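Local coordinates for protein HTH-type transcriptional regulator yiaJ (Escherichia coli, PDB 1YSQ) that represses transcription of the yiaKLMNOPQRS operon, which may serve the use of 2,3-diketo-L-gulonate, this chain being the repressor's C-terminal IclR-type effector-binding domain, at residues 71-82 with 104-115. Numbering follows the deposited sequence.
Sequences KIYMAFGHPDYV and LPAMFDELAHIR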
loop_
_atom_site.group_PDB
_atom_site.type_symbol
_atom_site.label_atom_id
_atom_site.label_comp_id
_atom_site.label_asym_id
_atom_site.label_seq_id
_atom_site.Cartn_x
_atom_site.Cartn_y
_atom_site.Cartn_z
ATOM N N LYS A 71 2.763 -1.560 -5.971
ATOM C CA LYS A 71 2.070 -1.496 -7.260
ATOM C C LYS A 71 1.544 -0.086 -7.537
ATOM O O LYS A 71 1.596 0.393 -8.677
ATOM C CB LYS A 71 0.958 -2.546 -7.338
ATOM C CG LYS A 71 1.515 -3.972 -7.447
ATOM C CD LYS A 71 0.402 -5.007 -7.734
ATOM C CE LYS A 71 -0.567 -5.103 -6.550
ATOM N NZ LYS A 71 -1.621 -6.148 -6.730
ATOM N N ILE A 72 1.088 0.600 -6.490
ATOM C CA ILE A 72 0.689 2.009 -6.624
ATOM C C ILE A 72 1.867 2.854 -7.112
ATOM O O ILE A 72 1.727 3.640 -8.043
ATOM C CB ILE A 72 0.136 2.526 -5.281
ATOM C CG1 ILE A 72 -1.264 1.961 -5.061
ATOM C CG2 ILE A 72 0.112 4.076 -5.217
ATOM C CD1 ILE A 72 -1.756 2.128 -3.654
ATOM N N TYR A 73 3.040 2.675 -6.500
ATOM C CA TYR A 73 4.220 3.426 -6.945
ATOM C C TYR A 73 4.498 3.182 -8.420
ATOM O O TYR A 73 4.723 4.124 -9.162
ATOM C CB TYR A 73 5.448 3.062 -6.105
ATOM C CG TYR A 73 5.319 3.451 -4.642
ATOM C CD1 TYR A 73 4.819 4.700 -4.274
ATOM C CD2 TYR A 73 5.722 2.571 -3.627
ATOM C CE1 TYR A 73 4.711 5.079 -2.921
ATOM C CE2 TYR A 73 5.607 2.934 -2.263
ATOM C CZ TYR A 73 5.108 4.186 -1.924
ATOM O OH TYR A 73 5.014 4.551 -0.596
ATOM N N MET A 74 4.471 1.921 -8.855
ATOM C CA MET A 74 4.687 1.644 -10.291
ATOM C C MET A 74 3.564 2.210 -11.181
ATOM O O MET A 74 3.835 2.714 -12.281
ATOM C CB MET A 74 4.879 0.152 -10.561
ATOM C CG MET A 74 6.265 -0.385 -10.089
ATOM S SD MET A 74 6.785 -2.028 -10.732
ATOM C CE MET A 74 5.519 -2.936 -10.201
ATOM N N ALA A 75 2.318 2.133 -10.706
ATOM C CA ALA A 75 1.168 2.591 -11.492
ATOM C C ALA A 75 1.238 4.081 -11.792
ATOM O O ALA A 75 0.767 4.528 -12.839
ATOM C CB ALA A 75 -0.145 2.251 -10.780
ATOM N N PHE A 76 1.812 4.851 -10.872
ATOM C CA PHE A 76 1.980 6.293 -11.081
ATOM C C PHE A 76 3.358 6.712 -11.615
ATOM O O PHE A 76 3.617 7.910 -11.832
ATOM C CB PHE A 76 1.612 7.033 -9.801
ATOM C CG PHE A 76 0.129 7.111 -9.586
ATOM C CD1 PHE A 76 -0.575 8.264 -9.934
ATOM C CD2 PHE A 76 -0.566 6.015 -9.054
ATOM C CE1 PHE A 76 -1.972 8.337 -9.746
ATOM C CE2 PHE A 76 -1.940 6.064 -8.864
ATOM C CZ PHE A 76 -2.651 7.230 -9.223
ATOM N N GLY A 77 4.215 5.715 -11.850
ATOM C CA GLY A 77 5.505 5.920 -12.486
ATOM C C GLY A 77 5.444 5.809 -14.009
ATOM O O GLY A 77 4.360 5.746 -14.609
ATOM N N HIS A 78 6.619 5.799 -14.636
ATOM C CA HIS A 78 6.735 5.646 -16.088
ATOM C C HIS A 78 6.643 4.171 -16.501
ATOM O O HIS A 78 7.174 3.311 -15.790
ATOM C CB HIS A 78 8.056 6.247 -16.560
ATOM C CG HIS A 78 8.071 6.579 -18.015
ATOM N ND1 HIS A 78 8.359 5.645 -18.987
ATOM C CD2 HIS A 78 7.796 7.735 -18.669
ATOM C CE1 HIS A 78 8.279 6.216 -20.181
ATOM N NE2 HIS A 78 7.949 7.485 -20.015
ATOM N N PRO A 79 5.991 3.848 -17.630
ATOM C CA PRO A 79 5.917 2.441 -18.062
ATOM C C PRO A 79 7.268 1.823 -18.386
ATOM O O PRO A 79 7.400 0.597 -18.260
ATOM C CB PRO A 79 5.004 2.462 -19.296
ATOM C CG PRO A 79 4.847 3.909 -19.674
ATOM C CD PRO A 79 5.258 4.758 -18.534
ATOM N N ASP A 80 8.256 2.631 -18.783
ATOM C CA ASP A 80 9.598 2.099 -19.041
ATOM C C ASP A 80 10.190 1.515 -17.757
ATOM O O ASP A 80 10.989 0.584 -17.808
ATOM C CB ASP A 80 10.544 3.177 -19.582
ATOM C CG ASP A 80 10.221 3.589 -21.019
ATOM O OD1 ASP A 80 9.350 2.966 -21.667
ATOM O OD2 ASP A 80 10.793 4.552 -21.571
ATOM N N TYR A 81 9.788 2.058 -16.608
ATOM C CA TYR A 81 10.281 1.531 -15.337
ATOM C C TYR A 81 9.914 0.053 -15.183
ATOM O O TYR A 81 10.750 -0.770 -14.775
ATOM C CB TYR A 81 9.763 2.349 -14.137
ATOM C CG TYR A 81 10.398 1.926 -12.822
ATOM C CD1 TYR A 81 11.416 2.695 -12.241
ATOM C CD2 TYR A 81 10.010 0.739 -12.181
ATOM C CE1 TYR A 81 12.022 2.295 -11.042
ATOM C CE2 TYR A 81 10.616 0.319 -10.993
ATOM C CZ TYR A 81 11.618 1.111 -10.428
ATOM O OH TYR A 81 12.224 0.729 -9.251
ATOM N N VAL A 82 8.659 -0.270 -15.521
ATOM C CA VAL A 82 8.089 -1.598 -15.296
ATOM C C VAL A 82 8.781 -2.630 -16.191
ATOM O O VAL A 82 9.171 -3.702 -15.727
ATOM C CB VAL A 82 6.550 -1.635 -15.553
ATOM C CG1 VAL A 82 5.936 -2.946 -15.067
ATOM C CG2 VAL A 82 5.852 -0.427 -14.922
ATOM N N LEU A 104 4.701 -9.771 -17.089
ATOM C CA LEU A 104 4.651 -8.346 -17.424
ATOM C C LEU A 104 3.325 -7.846 -18.025
ATOM O O LEU A 104 2.824 -6.786 -17.613
ATOM C CB LEU A 104 5.841 -7.967 -18.317
ATOM C CG LEU A 104 6.063 -6.487 -18.624
ATOM C CD1 LEU A 104 6.115 -5.668 -17.317
ATOM C CD2 LEU A 104 7.333 -6.308 -19.443
ATOM N N PRO A 105 2.766 -8.543 -19.022
ATOM C CA PRO A 105 1.485 -8.095 -19.594
ATOM C C PRO A 105 0.382 -8.007 -18.536
ATOM O O PRO A 105 -0.335 -7.013 -18.516
ATOM C CB PRO A 105 1.180 -9.158 -20.654
ATOM C CG PRO A 105 2.563 -9.682 -21.033
ATOM C CD PRO A 105 3.300 -9.730 -19.731
ATOM N N ALA A 106 0.271 -9.031 -17.687
ATOM C CA ALA A 106 -0.668 -9.037 -16.572
ATOM C C ALA A 106 -0.414 -7.863 -15.629
ATOM O O ALA A 106 -1.366 -7.243 -15.152
ATOM C CB ALA A 106 -0.599 -10.363 -15.812
ATOM N N MET A 107 0.859 -7.546 -15.374
ATOM C CA MET A 107 1.158 -6.422 -14.493
ATOM C C MET A 107 0.707 -5.085 -15.097
ATOM O O MET A 107 0.125 -4.244 -14.397
ATOM C CB MET A 107 2.634 -6.358 -14.092
ATOM C CG MET A 107 2.932 -5.196 -13.091
ATOM S SD MET A 107 1.976 -5.122 -11.524
ATOM C CE MET A 107 2.896 -6.311 -10.589
ATOM N N PHE A 108 0.949 -4.895 -16.391
ATOM C CA PHE A 108 0.530 -3.654 -17.047
ATOM C C PHE A 108 -0.992 -3.478 -16.971
ATOM O O PHE A 108 -1.485 -2.365 -16.772
ATOM C CB PHE A 108 1.008 -3.610 -18.510
ATOM C CG PHE A 108 2.371 -3.000 -18.682
ATOM C CD1 PHE A 108 2.645 -1.732 -18.200
ATOM C CD2 PHE A 108 3.388 -3.708 -19.321
ATOM C CE1 PHE A 108 3.912 -1.168 -18.363
ATOM C CE2 PHE A 108 4.656 -3.155 -19.482
ATOM C CZ PHE A 108 4.914 -1.882 -19.009
ATOM N N ASP A 109 -1.724 -4.581 -17.132
ATOM C CA ASP A 109 -3.186 -4.550 -17.047
ATOM C C ASP A 109 -3.598 -4.104 -15.655
ATOM O O ASP A 109 -4.450 -3.239 -15.490
ATOM C CB ASP A 109 -3.758 -5.937 -17.323
ATOM C CG ASP A 109 -3.809 -6.270 -18.806
ATOM O OD1 ASP A 109 -3.551 -5.372 -19.654
ATOM O OD2 ASP A 109 -4.113 -7.416 -19.214
ATOM N N GLU A 110 -2.967 -4.713 -14.654
ATOM C CA GLU A 110 -3.193 -4.354 -13.257
ATOM C C GLU A 110 -2.861 -2.882 -12.999
ATOM O O GLU A 110 -3.626 -2.168 -12.349
ATOM C CB GLU A 110 -2.327 -5.243 -12.354
ATOM C CG GLU A 110 -2.293 -4.796 -10.893
ATOM C CD GLU A 110 -3.369 -5.448 -10.041
ATOM O OE1 GLU A 110 -4.311 -6.038 -10.608
ATOM O OE2 GLU A 110 -3.283 -5.377 -8.788
ATOM N N LEU A 111 -1.713 -2.440 -13.497
ATOM C CA LEU A 111 -1.245 -1.091 -13.241
ATOM C C LEU A 111 -2.141 -0.042 -13.884
ATOM O O LEU A 111 -2.320 1.023 -13.320
ATOM C CB LEU A 111 0.210 -0.914 -13.698
ATOM C CG LEU A 111 1.280 -1.670 -12.900
ATOM C CD1 LEU A 111 2.657 -1.351 -13.483
ATOM C CD2 LEU A 111 1.214 -1.333 -11.410
ATOM N N ALA A 112 -2.690 -0.346 -15.060
ATOM C CA ALA A 112 -3.661 0.552 -15.688
ATOM C C ALA A 112 -4.895 0.756 -14.806
ATOM O O ALA A 112 -5.336 1.878 -14.638
ATOM C CB ALA A 112 -4.051 0.035 -17.069
ATOM N N HIS A 113 -5.443 -0.323 -14.230
ATOM C CA HIS A 113 -6.569 -0.208 -13.315
ATOM C C HIS A 113 -6.232 0.628 -12.084
ATOM O O HIS A 113 -7.066 1.422 -11.635
ATOM C CB HIS A 113 -7.106 -1.582 -12.862
ATOM C CG HIS A 113 -7.675 -2.418 -13.969
ATOM N ND1 HIS A 113 -8.528 -1.914 -14.931
ATOM C CD2 HIS A 113 -7.521 -3.732 -14.260
ATOM C CE1 HIS A 113 -8.870 -2.879 -15.766
ATOM N NE2 HIS A 113 -8.271 -3.992 -15.383
ATOM N N ILE A 114 -5.050 0.406 -11.496
ATOM C CA ILE A 114 -4.622 1.204 -10.330
ATOM C C ILE A 114 -4.466 2.697 -10.655
ATOM O O ILE A 114 -4.888 3.561 -9.880
ATOM C CB ILE A 114 -3.283 0.639 -9.736
ATOM C CG1 ILE A 114 -3.523 -0.771 -9.169
ATOM C CG2 ILE A 114 -2.758 1.559 -8.641
ATOM C CD1 ILE A 114 -2.216 -1.611 -9.015
ATOM N N ARG A 115 -3.826 2.991 -11.787
ATOM C CA ARG A 115 -3.604 4.379 -12.214
ATOM C C ARG A 115 -4.933 5.112 -12.454
ATOM O O ARG A 115 -5.111 6.272 -12.060
ATOM C CB ARG A 115 -2.709 4.419 -13.462
ATOM C CG ARG A 115 -2.424 5.848 -14.012
ATOM C CD ARG A 115 -1.721 6.792 -13.010
ATOM N NE ARG A 115 -1.590 8.152 -13.559
ATOM C CZ ARG A 115 -2.518 9.103 -13.461
ATOM N NH1 ARG A 115 -3.650 8.858 -12.814
ATOM N NH2 ARG A 115 -2.307 10.315 -13.990
#
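Ala75 and Leu111 bring the backbones closest, their CA atoms 4.7 Å apart, where helix 71-75 crosses helix 104-115 at -84°; helix 79-82 returns against the same partner. Leu111 is a knob among Lys71, Met74, Ala75 and Val82, meeting Val82 tip to tip, while Ala75 CB presses on Ile114 CG2 at a tight 3.4 Å. Val82 sits among Leu104, Met107, Phe108 and Leu111, its CG1 over one face of the Phe108 ring, whose edge meets Pro79 O. The Phe76 ring receives Arg115 CD over one face, a CH-pi contact 3.7 Å from the ring centroid, and the guanidinium follows, its plane 17° from the ring. With an alanine replacing Phe76, the methylene and guanidinium of Arg115 would probably lose their ring face and turn more freely. Lys71, starting segment 71-82, kinks at its third torsion, bringing NZ to Glu110 OE2 in a 2.8 Å salt bridge, on the anti side but 34° out of the carboxylate plane; Met121 O and Glu125 also bind NZ. Apolar interlocking joins helices 68-75 and 79-88 to helix 104-117, Ile72 and Ile114 both touching strand 120-123, and the two glutamates probably balance the buried ammonium.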